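Local structure of cellulase (6XSO) at residues E88-A91 / N92-N96; M176-K179 / L180-C184; Q193-A196 / T197-T200; N244-L247 / K248-L251; F329-V332 / D333-A337. The protein probably hydrolyses internal beta-1,4-glycosidic bonds in cellulose and related plant polysaccharides such as xylan, as a broad-specificity family 5 endoglucanase. One frame throughout, in Å; residues are numbered along the deposited sequence. Where two conformers were deposited one is given.

Contact 1 of 5, residues E88-A91 / N92-N96; sequences EMDA and NGKVN
N96 meets E88 through its side-chain amide. N96 ND2 donates to E88 OE1 at 2.8 Å, almost straight at 173°. The acceptor lies in the amide plane and offers its anti lone pair. The carboxylate is turned 66° from that plane. A backbone bond runs beside it, from N96 N to E88 O at 3.1 Å. A water lies within hydrogen-bonding distance of both N96 OD1 and E88 OE1. E88 OE2 is held by H54, and a bound sodium ion lies about 5 Å from the E88 side chain.

Further along, M89 and V95 form a single beta bridge, and M89 CG touches V95 CG2 at 4.0 Å. D90 N donates to K94 O at 2.9 Å. D90 to G93 is a type I turn, closed by G93 N on D90 O at 2.9 Å. D90 OD1 also takes K94 N at 3.0 Å, from above the carboxylate plane, and N92 N weakly. D90 CG sits between its backbone N and carbonyl carbon (chi1 77°), which folds the carboxylate back over the turn.

N96 OD1 caps helix 97-111 at W99 N. With an alanine here in place of the asparagine, W99 N is likely to lose its cap and E88 OE1 its amide donor. N96 thus gives its amide N-H to E88 and its carbonyl oxygen to the N-terminal end of helix 97-111, linking acid and helix.

Contact 2 of 5, residues M176-K179 / L180-C184; sequences MLDK and LNSWC
D178 grips S182 with both carboxylate oxygens. D178 OD2 uses its syn lone pair to accept from S182 OG at 2.8 Å. D178 OD1 accepts from S182 N at 3.0 Å, with the donor above the carboxylate plane and the bond fairly straight at 164°. The frame is a type I beta turn from D178 to N181, in the loop after strand 168-171 of the TIM barrel. N181 N donates to D178 O at 3.0 Å and closes the turn. L180 N adds a weak bond to D178 OD1. A chi1 of 65° sets D178 CG between the backbone N and the carbonyl carbon, with OD1 over the turn's N-H groups.

D178 OD2 also accepts from S187 N, and S182 OG from A189 N, farther along the loop. A water sits within bonding distance of D178 O and N181 OD1, and N181 OD1 also accepts from D128 N.

The packing is made by L177. The L177 CD2 methyl sits 3.6 Å from the carbonyl oxygen S182 O. Its CD1 lies over one face of the W183 indole, displaced toward the rim. This is a CH-pi contact, with L177 CD1 3.9 Å from the centroid of the W183 six-membered ring.

Contact 3 of 5, residues Q193-A196 / T197-T200; sequences QYDA and TVAT
The backbone passes from the extended residues Y194 and D195 into the first turn of helix 196-219, where A199 N donates to D195 O at 2.8 Å and T200 N to A196 O at 2.9 Å. D195 then folds its carboxylate over the start of the helix. D195 OD1 accepts from V198 N at 3.1 Å. The bond is fairly straight, 167° at the hydrogen, and the N-H comes from above the carboxylate plane. CG stands opposite the backbone N (chi1 180°), a setting that swings OD1 toward V198 N. The D195 side chain crosses that of V198 at about a right angle, with D195 CG 3.6 Å from V198 CG2.

D195 is the N-cap of the helix, and its carboxylate would probably be favoured by the positive end of the helix dipole. A leucine in its place would probably leave V198 N without its capping acceptor and the first turn less firmly held. D195 N is itself bonded to S187 OG, which fixes the cap residue from the loop side.

On another side of the turn, Y194 reaches along the helix. Y194 OH lies 3.7 Å from A199 CB, and the methyl meets the ring obliquely. A water joins Y194 OH, at 3.0 Å, to T200 OG1, to which it donates. The Y194 ring also stacks with H246.

Contact 4 of 5, residues N244-L247 / K248-L251; sequences NAHL and KDPL
H246 sets the edge of its imidazole against the D249 carboxylate. H246 ND1 donates to D249 OD2 at 3.0 Å, with an angle of 159° at the hydrogen. The oxygen lies close to the ring plane, but the ring nitrogen meets the carboxylate from above its plane. The two planes are 84° apart. This His-carboxylate bond spans a type I beta turn from H246 to D249, which leads into the short helix 249-252 of this TIM-barrel enzyme. The turn is closed by D249 N on H246 O at 2.9 Å. In both residues CG lies anti to the carbonyl carbon (chi1 -63° for H246), an arrangement that brings the two groups together on one side of the turn.

A second type I turn, N244 to L247, comes just before. N244 OD1 accepts from H246 N at 2.8 Å, in the carbonyl plane and on a lone pair. This is an Asx turn, and it braces the backbone of the histidine. The H246 ring also meets the ring of F185. K248 NZ is bonded to G239 O.

P250 CD rests near L247 O at 3.3 Å. Two waters stitch the turns together. One donates to A245 O and accepts from K248 N. The other donates to A245 O at 2.7 Å and to D249 OD1 at 2.8 Å.

Contact 5 of 5, residues F329-V332 / D333-A337; sequences FQFV and DDFVA
F331 and F335 lie side by side and point the same way, one turn apart on helix 325-341. This is an outer helix of the TIM barrel. The two rings are oblique to each other, with planes at 46° and centroids 5.3 Å apart. The closest side-chain atoms are F331 CE1 and F335 CD1, at 3.7 Å. F335 CB lies over one face of the F331 ring, displaced toward its rim. Both residues hold CG anti to the backbone N (chi1 158° for F331, -171° for F335), and this shared setting sends the rings out alongside each other.

The backbone ladder sets their spacing. F335 N donates to F331 O at 2.8 Å, and V336 N to V332 O at 3.0 Å. D333 N and D334 N bond likewise to F329 O and Q330 O. The bond from D334 N to Q330 O is the longest of the four, at 3.3 Å.

F331 packs on I282 of helix 279-298. F335 reaches L289 of that helix and I306 of strand 304-309, and stacks with W309. V332 reaches I372 of helix 366-377, and D333 OD2 makes a salt bridge with R371 of that helix. Helix 325-341 thus lies between two helices and the sheet.

D334 OD2 accepts from Q338 NE2. A water donates to D334 OD2 at 2.7 Å and to F331 O at 3.2 Å.

All five contacts belong to one eight-stranded parallel TIM barrel and follow one another along the chain. Contacts 2, 3 and 4 cluster, with centres 11 to 13 Å apart. Contact 2 lies after strand 168-171, and contact 3 begins helix 196-219 at the end of that loop. Contact 4 follows strand 229-232 and touches both, through H246 with Y194 and P250 with C184. Contact 1, after strand 78-81, stands apart, its centre 26 Å from that of contact 2. Contact 5, on helix 325-341, lies across the chain's centre from contact 1, 42 Å between centres. Contacts 1 to 4 lie in connections that follow strands, where TIM-barrel enzymes usually carry their active site; contact 5 is in the outer helical layer.

Contact 1 of 5, residues E88-A91 / N92-N96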
loop_
_atom_site.group_PDB
_atom_site.type_symbol
_atom_site.label_atom_id
_atom_site.label_comp_id
_atom_site.label_asym_id
_atom_site.label_seq_id
_atom_site.Cartn_x
_atom_site.Cartn_y
_atom_site.Cartn_z
ATOM N N GLU A 88 -10.357 13.307 -9.303
ATOM C CA GLU A 88 -11.564 13.448 -8.499
ATOM C C GLU A 88 -11.506 14.678 -7.604
ATOM O O GLU A 88 -12.336 14.818 -6.703
ATOM C CB GLU A 88 -11.803 12.169 -7.678
ATOM C CG GLU A 88 -11.932 10.890 -8.503
ATOM C CD GLU A 88 -13.159 10.851 -9.428
ATOM O OE1 GLU A 88 -14.089 11.675 -9.297
ATOM O OE2 GLU A 88 -13.194 9.968 -10.305
ATOM N N MET A 89 -10.561 15.584 -7.855
ATOM C CA MET A 89 -10.325 16.770 -7.051
ATOM C C MET A 89 -10.527 18.006 -7.914
ATOM O O MET A 89 -10.111 18.036 -9.075
ATOM C CB MET A 89 -8.884 16.781 -6.536
ATOM C CG MET A 89 -8.587 15.697 -5.518
ATOM S SD MET A 89 -6.837 15.362 -5.234
ATOM C CE MET A 89 -6.322 16.900 -4.481
ATOM N N ASP A 90 -11.164 19.023 -7.346
ATOM C CA ASP A 90 -11.368 20.287 -8.049
ATOM C C ASP A 90 -10.132 21.168 -7.889
ATOM O O ASP A 90 -9.104 20.753 -7.348
ATOM C CB ASP A 90 -12.704 20.903 -7.624
ATOM C CG ASP A 90 -12.663 21.570 -6.249
ATOM O OD1 ASP A 90 -11.594 21.602 -5.600
ATOM O OD2 ASP A 90 -13.737 22.072 -5.826
ATOM N N ALA A 91 -10.231 22.412 -8.389
ATOM C CA ALA A 91 -9.080 23.311 -8.393
ATOM C C ALA A 91 -8.583 23.581 -6.983
ATOM O O ALA A 91 -7.393 23.844 -6.782
ATOM C CB ALA A 91 -9.439 24.624 -9.091
ATOM N N ASN A 92 -9.466 23.502 -5.996
ATOM C CA ASN A 92 -9.098 23.720 -4.607
ATOM C C ASN A 92 -8.636 22.462 -3.893
ATOM O O ASN A 92 -8.221 22.548 -2.733
ATOM C CB ASN A 92 -10.295 24.304 -3.852
ATOM C CG ASN A 92 -10.744 25.629 -4.419
ATOM O OD1 ASN A 92 -9.924 26.498 -4.722
ATOM N ND2 ASN A 92 -12.053 25.793 -4.578
ATOM N N GLY A 93 -8.681 21.301 -4.543
ATOM C CA GLY A 93 -8.312 20.068 -3.894
ATOM C C GLY A 93 -9.458 19.327 -3.245
ATOM O O GLY A 93 -9.216 18.309 -2.590
ATOM N N LYS A 94 -10.691 19.808 -3.406
ATOM C CA LYS A 94 -11.851 19.145 -2.819
ATOM C C LYS A 94 -12.235 17.922 -3.647
ATOM O O LYS A 94 -12.396 18.013 -4.868
ATOM C CB LYS A 94 -13.029 20.122 -2.724
ATOM C CG LYS A 94 -14.227 19.531 -1.952
ATOM C CD LYS A 94 -15.369 20.511 -1.817
ATOM C CE LYS A 94 -16.193 20.596 -3.092
ATOM N NZ LYS A 94 -17.460 21.344 -2.863
ATOM N N VAL A 95 -12.394 16.783 -2.967
ATOM C CA VAL A 95 -12.817 15.528 -3.594
ATOM C C VAL A 95 -14.329 15.581 -3.750
ATOM O O VAL A 95 -15.045 15.939 -2.807
ATOM C CB VAL A 95 -12.411 14.327 -2.720
ATOM C CG1 VAL A 95 -12.929 13.007 -3.318
ATOM C CG2 VAL A 95 -10.888 14.284 -2.529
ATOM N N ASN A 96 -14.833 15.221 -4.928
ATOM C CA ASN A 96 -16.273 15.303 -5.127
ATOM C C ASN A 96 -16.986 14.238 -4.292
ATOM O O ASN A 96 -16.429 13.185 -3.980
ATOM C CB ASN A 96 -16.654 15.190 -6.602
ATOM C CG ASN A 96 -16.253 13.891 -7.212
ATOM O OD1 ASN A 96 -16.930 12.866 -7.048
ATOM N ND2 ASN A 96 -15.155 13.914 -7.957
HETATM O O HOH W 1 -17.148 10.862 -9.138
HETATM O O HOH W 2 -13.714 23.676 -3.583
#

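Contact 2 of 5, residues M176-K179 / L180-C184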
loop_
_atom_site.group_PDB
_atom_site.type_symbol
_atom_site.label_atom_id
_atom_site.label_comp_id
_atom_site.label_asym_id
_atom_site.label_seq_id
_atom_site.Cartn_x
_atom_site.Cartn_y
_atom_site.Cartn_z
ATOM N N MET A 176 6.394 7.222 -4.034
ATOM C CA MET A 176 6.794 8.595 -4.310
ATOM C C MET A 176 8.246 8.609 -4.776
ATOM O O MET A 176 9.134 8.074 -4.100
ATOM C CB MET A 176 6.652 9.451 -3.046
ATOM C CG MET A 176 6.611 10.922 -3.365
ATOM S SD MET A 176 6.787 12.032 -1.967
ATOM C CE MET A 176 5.589 11.411 -0.797
ATOM N N LEU A 177 8.489 9.251 -5.915
ATOM C CA LEU A 177 9.800 9.306 -6.552
ATOM C C LEU A 177 10.273 10.749 -6.644
ATOM O O LEU A 177 9.484 11.693 -6.539
ATOM C CB LEU A 177 9.740 8.720 -7.969
ATOM C CG LEU A 177 9.030 7.379 -8.145
ATOM C CD1 LEU A 177 9.078 6.912 -9.593
ATOM C CD2 LEU A 177 9.616 6.320 -7.221
ATOM N N ASP A 178 11.583 10.910 -6.849
ATOM C CA ASP A 178 12.175 12.221 -7.079
ATOM C C ASP A 178 11.770 12.722 -8.461
ATOM O O ASP A 178 11.037 12.068 -9.207
ATOM C CB ASP A 178 13.689 12.164 -6.852
ATOM C CG ASP A 178 14.411 11.284 -7.855
ATOM O OD1 ASP A 178 13.862 11.018 -8.944
ATOM O OD2 ASP A 178 15.549 10.860 -7.554
ATOM N N LYS A 179 12.232 13.926 -8.804
ATOM C CA LYS A 179 11.830 14.507 -10.074
ATOM C C LYS A 179 12.462 13.816 -11.263
ATOM O O LYS A 179 12.071 14.113 -12.399
ATOM C CB LYS A 179 12.148 16.009 -10.112
ATOM C CG LYS A 179 13.596 16.384 -10.274
ATOM C CD LYS A 179 13.779 17.887 -10.241
ATOM C CE LYS A 179 15.237 18.251 -10.230
ATOM N NZ LYS A 179 15.415 19.742 -10.192
ATOM N N LEU A 180 13.427 12.928 -11.029
ATOM C CA LEU A 180 14.045 12.112 -12.063
ATOM C C LEU A 180 13.381 10.754 -12.182
ATOM O O LEU A 180 13.819 9.939 -12.997
ATOM C CB LEU A 180 15.524 11.893 -11.736
ATOM C CG LEU A 180 16.311 13.150 -11.358
ATOM C CD1 LEU A 180 17.703 12.765 -10.875
ATOM C CD2 LEU A 180 16.403 14.129 -12.506
ATOM N N ASN A 181 12.337 10.510 -11.383
ATOM C CA ASN A 181 11.612 9.248 -11.380
ATOM C C ASN A 181 12.534 8.088 -11.031
ATOM O O ASN A 181 12.429 6.994 -11.590
ATOM C CB ASN A 181 10.886 9.048 -12.707
ATOM C CG ASN A 181 9.913 10.171 -12.984
ATOM O OD1 ASN A 181 8.935 10.334 -12.258
ATOM N ND2 ASN A 181 10.207 10.991 -13.997
ATOM N N SER A 182 13.427 8.320 -10.064
ATOM C CA SER A 182 14.400 7.301 -9.696
ATOM C C SER A 182 13.756 6.176 -8.894
ATOM O O SER A 182 13.132 6.415 -7.854
ATOM C CB SER A 182 15.489 7.908 -8.808
ATOM O OG SER A 182 16.216 8.928 -9.449
ATOM N N TRP A 183 13.950 4.942 -9.356
ATOM C CA TRP A 183 13.657 3.767 -8.547
ATOM C C TRP A 183 14.867 3.439 -7.668
ATOM O O TRP A 183 15.945 4.022 -7.800
ATOM C CB TRP A 183 13.237 2.579 -9.443
ATOM C CG TRP A 183 11.953 2.878 -10.164
ATOM C CD1 TRP A 183 11.806 3.227 -11.479
ATOM C CD2 TRP A 183 10.647 2.920 -9.590
ATOM N NE1 TRP A 183 10.492 3.480 -11.757
ATOM C CE2 TRP A 183 9.751 3.281 -10.620
ATOM C CE3 TRP A 183 10.131 2.624 -8.323
ATOM C CZ2 TRP A 183 8.379 3.395 -10.409
ATOM C CZ3 TRP A 183 8.765 2.754 -8.110
ATOM C CH2 TRP A 183 7.904 3.133 -9.148
ATOM N N CYS A 184 14.665 2.476 -6.756
ATOM C CA CYS A 184 15.723 1.861 -5.953
ATOM C C CYS A 184 16.165 2.744 -4.791
ATOM O O CYS A 184 16.136 2.316 -3.632
ATOM C CB CYS A 184 16.946 1.454 -6.796
ATOM S SG CYS A 184 16.546 0.409 -8.206
HETATM O O HOH W 3 8.116 11.586 -9.634
#

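Contact 3 of 5, residues Q193-A196 / T197-T200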
loop_
_atom_site.group_PDB
_atom_site.type_symbol
_atom_site.label_atom_id
_atom_site.label_comp_id
_atom_site.label_asym_id
_atom_site.label_seq_id
_atom_site.Cartn_x
_atom_site.Cartn_y
_atom_site.Cartn_z
ATOM N N GLN A 193 24.490 8.017 -11.483
ATOM C CA GLN A 193 23.675 7.218 -10.575
ATOM C C GLN A 193 23.581 7.811 -9.174
ATOM O O GLN A 193 23.191 7.110 -8.237
ATOM C CB GLN A 193 24.128 5.753 -10.521
ATOM C CG GLN A 193 23.904 4.996 -11.827
ATOM C CD GLN A 193 24.886 5.375 -12.920
ATOM O OE1 GLN A 193 26.096 5.190 -12.776
ATOM N NE2 GLN A 193 24.370 5.901 -14.028
ATOM N N TYR A 194 23.906 9.095 -9.010
ATOM C CA TYR A 194 23.722 9.759 -7.723
ATOM C C TYR A 194 23.800 11.272 -7.880
ATOM O O TYR A 194 24.575 11.791 -8.686
ATOM C CB TYR A 194 24.765 9.307 -6.688
ATOM C CG TYR A 194 24.376 9.612 -5.265
ATOM C CD1 TYR A 194 23.290 8.975 -4.671
ATOM C CD2 TYR A 194 25.077 10.546 -4.519
ATOM C CE1 TYR A 194 22.923 9.270 -3.385
ATOM C CE2 TYR A 194 24.721 10.835 -3.225
ATOM C CZ TYR A 194 23.646 10.212 -2.673
ATOM O OH TYR A 194 23.269 10.481 -1.371
ATOM N N ASP A 195 23.008 11.969 -7.059
ATOM C CA ASP A 195 23.038 13.430 -6.961
ATOM C C ASP A 195 22.639 13.735 -5.520
ATOM O O ASP A 195 21.475 13.549 -5.136
ATOM C CB ASP A 195 22.105 14.058 -7.992
ATOM C CG ASP A 195 22.090 15.576 -7.933
ATOM O OD1 ASP A 195 22.192 16.125 -6.808
ATOM O OD2 ASP A 195 21.974 16.208 -9.006
ATOM N N ALA A 196 23.629 14.137 -4.712
ATOM C CA ALA A 196 23.393 14.291 -3.281
ATOM C C ALA A 196 22.353 15.366 -3.001
ATOM O O ALA A 196 21.577 15.254 -2.044
ATOM C CB ALA A 196 24.695 14.636 -2.568
ATOM N N THR A 197 22.346 16.433 -3.801
ATOM C CA THR A 197 21.353 17.491 -3.632
ATOM C C THR A 197 19.948 16.933 -3.822
ATOM O O THR A 197 19.043 17.175 -3.015
ATOM C CB THR A 197 21.623 18.609 -4.650
ATOM O OG1 THR A 197 23.029 18.915 -4.679
ATOM C CG2 THR A 197 20.823 19.869 -4.298
ATOM N N VAL A 198 19.759 16.162 -4.883
ATOM C CA VAL A 198 18.463 15.552 -5.143
ATOM C C VAL A 198 18.112 14.526 -4.070
ATOM O O VAL A 198 16.969 14.480 -3.596
ATOM C CB VAL A 198 18.474 14.926 -6.546
ATOM C CG1 VAL A 198 17.227 14.087 -6.745
ATOM C CG2 VAL A 198 18.559 16.017 -7.600
ATOM N N ALA A 199 19.072 13.692 -3.669
ATOM C CA ALA A 199 18.782 12.665 -2.669
ATOM C C ALA A 199 18.356 13.288 -1.347
ATOM O O ALA A 199 17.358 12.871 -0.739
ATOM C CB ALA A 199 19.997 11.759 -2.458
ATOM N N THR A 200 19.106 14.290 -0.883
ATOM C CA THR A 200 18.787 14.945 0.381
ATOM C C THR A 200 17.423 15.613 0.314
ATOM O O THR A 200 16.646 15.560 1.278
ATOM C CB THR A 200 19.898 15.948 0.718
ATOM O OG1 THR A 200 21.130 15.243 0.919
ATOM C CG2 THR A 200 19.554 16.749 1.960
HETATM O O HOH W 4 22.781 13.032 0.107
#

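Contact 4 of 5, residues N244-L247 / K248-L251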
loop_
_atom_site.group_PDB
_atom_site.type_symbol
_atom_site.label_atom_id
_atom_site.label_comp_id
_atom_site.label_asym_id
_atom_site.label_seq_id
_atom_site.Cartn_x
_atom_site.Cartn_y
_atom_site.Cartn_z
ATOM N N ASN A 244 24.652 -1.505 -4.691
ATOM C CA ASN A 244 24.933 -0.080 -4.637
ATOM C C ASN A 244 24.897 0.306 -3.168
ATOM O O ASN A 244 24.039 -0.177 -2.426
ATOM C CB ASN A 244 23.883 0.719 -5.424
ATOM C CG ASN A 244 24.214 2.200 -5.513
ATOM O OD1 ASN A 244 24.082 2.939 -4.535
ATOM N ND2 ASN A 244 24.638 2.642 -6.693
ATOM N N ALA A 245 25.823 1.167 -2.756
ATOM C CA ALA A 245 25.929 1.562 -1.358
ATOM C C ALA A 245 24.774 2.422 -0.867
ATOM O O ALA A 245 24.724 2.703 0.335
ATOM C CB ALA A 245 27.224 2.348 -1.121
ATOM N N HIS A 246 23.865 2.860 -1.745
ATOM C CA HIS A 246 22.732 3.690 -1.350
ATOM C C HIS A 246 21.438 2.913 -1.209
ATOM O O HIS A 246 20.410 3.510 -0.884
ATOM C CB HIS A 246 22.517 4.830 -2.352
ATOM C CG HIS A 246 23.667 5.777 -2.405
ATOM N ND1 HIS A 246 23.920 6.680 -1.394
ATOM C CD2 HIS A 246 24.645 5.948 -3.322
ATOM C CE1 HIS A 246 25.013 7.361 -1.684
ATOM N NE2 HIS A 246 25.458 6.958 -2.859
ATOM N N LEU A 247 21.471 1.595 -1.395
ATOM C CA LEU A 247 20.229 0.831 -1.408
ATOM C C LEU A 247 19.502 0.883 -0.073
ATOM O O LEU A 247 18.274 0.795 -0.048
ATOM C CB LEU A 247 20.506 -0.612 -1.800
ATOM C CG LEU A 247 20.792 -0.810 -3.284
ATOM C CD1 LEU A 247 21.320 -2.202 -3.509
ATOM C CD2 LEU A 247 19.544 -0.575 -4.069
ATOM N N LYS A 248 20.220 1.046 1.038
ATOM C CA LYS A 248 19.523 1.110 2.316
ATOM C C LYS A 248 19.021 2.505 2.644
ATOM O O LYS A 248 18.292 2.651 3.627
ATOM C CB LYS A 248 20.413 0.639 3.465
ATOM C CG LYS A 248 20.898 -0.822 3.343
ATOM C CD LYS A 248 19.767 -1.795 3.522
ATOM C CE LYS A 248 20.278 -3.247 3.582
ATOM N NZ LYS A 248 20.742 -3.781 2.262
ATOM N N ASP A 249 19.400 3.524 1.867
ATOM C CA ASP A 249 19.013 4.890 2.215
ATOM C C ASP A 249 17.499 5.082 2.337
ATOM O O ASP A 249 17.082 5.812 3.247
ATOM C CB ASP A 249 19.627 5.901 1.234
ATOM C CG ASP A 249 21.163 5.965 1.294
ATOM O OD1 ASP A 249 21.813 5.173 2.006
ATOM O OD2 ASP A 249 21.724 6.848 0.614
ATOM N N PRO A 250 16.639 4.504 1.489
ATOM C CA PRO A 250 15.183 4.640 1.725
ATOM C C PRO A 250 14.743 4.149 3.093
ATOM O O PRO A 250 13.754 4.653 3.655
ATOM C CB PRO A 250 14.566 3.827 0.576
ATOM C CG PRO A 250 15.583 3.970 -0.524
ATOM C CD PRO A 250 16.923 3.837 0.204
ATOM N N LEU A 251 15.461 3.189 3.665
ATOM C CA LEU A 251 15.125 2.709 4.995
ATOM C C LEU A 251 15.746 3.579 6.086
ATOM O O LEU A 251 15.066 3.977 7.038
ATOM C CB LEU A 251 15.600 1.262 5.192
ATOM C CG LEU A 251 15.236 0.199 4.155
ATOM C CD1 LEU A 251 15.592 -1.188 4.686
ATOM C CD2 LEU A 251 13.768 0.215 3.753
HETATM O O HOH W 5 23.054 0.917 1.653
HETATM O O HOH W 6 24.650 4.909 1.947
#

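Contact 5 of 5, residues F329-V332 / D333-A337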
loop_
_atom_site.group_PDB
_atom_site.type_symbol
_atom_site.label_atom_id
_atom_site.label_comp_id
_atom_site.label_asym_id
_atom_site.label_seq_id
_atom_site.Cartn_x
_atom_site.Cartn_y
_atom_site.Cartn_z
ATOM N N PHE A 329 5.716 -20.940 -6.546
ATOM C CA PHE A 329 5.013 -21.414 -5.360
ATOM C C PHE A 329 5.977 -21.698 -4.206
ATOM O O PHE A 329 5.627 -21.471 -3.044
ATOM C CB PHE A 329 4.183 -22.655 -5.709
ATOM C CG PHE A 329 2.931 -22.373 -6.535
ATOM C CD1 PHE A 329 2.586 -21.103 -6.966
ATOM C CD2 PHE A 329 2.087 -23.409 -6.862
ATOM C CE1 PHE A 329 1.416 -20.893 -7.712
ATOM C CE2 PHE A 329 0.929 -23.194 -7.593
ATOM C CZ PHE A 329 0.600 -21.963 -8.019
ATOM N N GLN A 330 7.177 -22.210 -4.500
ATOM C CA GLN A 330 8.167 -22.400 -3.442
ATOM C C GLN A 330 8.620 -21.059 -2.886
ATOM O O GLN A 330 8.873 -20.928 -1.681
ATOM C CB GLN A 330 9.360 -23.189 -3.978
ATOM C CG GLN A 330 8.984 -24.546 -4.525
ATOM C CD GLN A 330 10.098 -25.163 -5.349
ATOM O OE1 GLN A 330 11.249 -25.240 -4.904
ATOM N NE2 GLN A 330 9.770 -25.597 -6.563
ATOM N N PHE A 331 8.721 -20.052 -3.757
ATOM C CA PHE A 331 9.035 -18.699 -3.317
ATOM C C PHE A 331 7.934 -18.167 -2.406
ATOM O O PHE A 331 8.213 -17.608 -1.334
ATOM C CB PHE A 331 9.239 -17.793 -4.551
ATOM C CG PHE A 331 9.054 -16.323 -4.270
ATOM C CD1 PHE A 331 10.002 -15.629 -3.547
ATOM C CD2 PHE A 331 7.936 -15.651 -4.724
ATOM C CE1 PHE A 331 9.843 -14.285 -3.272
ATOM C CE2 PHE A 331 7.758 -14.311 -4.443
ATOM C CZ PHE A 331 8.719 -13.627 -3.729
ATOM N N VAL A 332 6.667 -18.334 -2.828
ATOM C CA VAL A 332 5.513 -17.906 -2.029
ATOM C C VAL A 332 5.575 -18.520 -0.636
ATOM O O VAL A 332 5.410 -17.830 0.381
ATOM C CB VAL A 332 4.205 -18.293 -2.750
ATOM C CG1 VAL A 332 3.014 -18.302 -1.798
ATOM C CG2 VAL A 332 3.977 -17.395 -3.963
ATOM N N ASP A 333 5.736 -19.839 -0.573
ATOM C CA ASP A 333 5.741 -20.514 0.718
ATOM C C ASP A 333 6.734 -19.852 1.665
ATOM O O ASP A 333 6.426 -19.582 2.831
ATOM C CB ASP A 333 6.168 -21.976 0.542
ATOM C CG ASP A 333 5.115 -22.850 -0.109
ATOM O OD1 ASP A 333 3.979 -22.411 -0.321
ATOM O OD2 ASP A 333 5.446 -24.021 -0.417
ATOM N N ASP A 334 7.957 -19.630 1.179
ATOM C CA ASP A 334 9.027 -19.129 2.041
ATOM C C ASP A 334 8.859 -17.642 2.348
ATOM O O ASP A 334 9.170 -17.197 3.462
ATOM C CB ASP A 334 10.379 -19.411 1.388
ATOM C CG ASP A 334 11.538 -18.836 2.186
ATOM O OD1 ASP A 334 11.902 -19.459 3.217
ATOM O OD2 ASP A 334 12.059 -17.772 1.762
ATOM N N PHE A 335 8.416 -16.852 1.364
ATOM C CA PHE A 335 8.238 -15.411 1.558
ATOM C C PHE A 335 7.196 -15.146 2.632
ATOM O O PHE A 335 7.435 -14.380 3.576
ATOM C CB PHE A 335 7.813 -14.796 0.223
ATOM C CG PHE A 335 7.804 -13.289 0.203
ATOM C CD1 PHE A 335 8.944 -12.591 -0.122
ATOM C CD2 PHE A 335 6.641 -12.584 0.471
ATOM C CE1 PHE A 335 8.926 -11.207 -0.160
ATOM C CE2 PHE A 335 6.624 -11.198 0.419
ATOM C CZ PHE A 335 7.767 -10.519 0.130
ATOM N N VAL A 336 6.047 -15.820 2.531
ATOM C CA VAL A 336 4.997 -15.648 3.530
ATOM C C VAL A 336 5.484 -16.105 4.892
ATOM O O VAL A 336 5.230 -15.445 5.903
ATOM C CB VAL A 336 3.715 -16.380 3.087
ATOM C CG1 VAL A 336 2.691 -16.435 4.218
ATOM C CG2 VAL A 336 3.120 -15.649 1.871
ATOM N N ALA A 337 6.187 -17.244 4.942
ATOM C CA ALA A 337 6.667 -17.779 6.211
ATOM C C ALA A 337 7.696 -16.854 6.851
ATOM O O ALA A 337 7.649 -16.610 8.067
ATOM C CB ALA A 337 7.283 -19.161 6.010
HETATM O O HOH W 7 11.226 -16.701 -0.623
#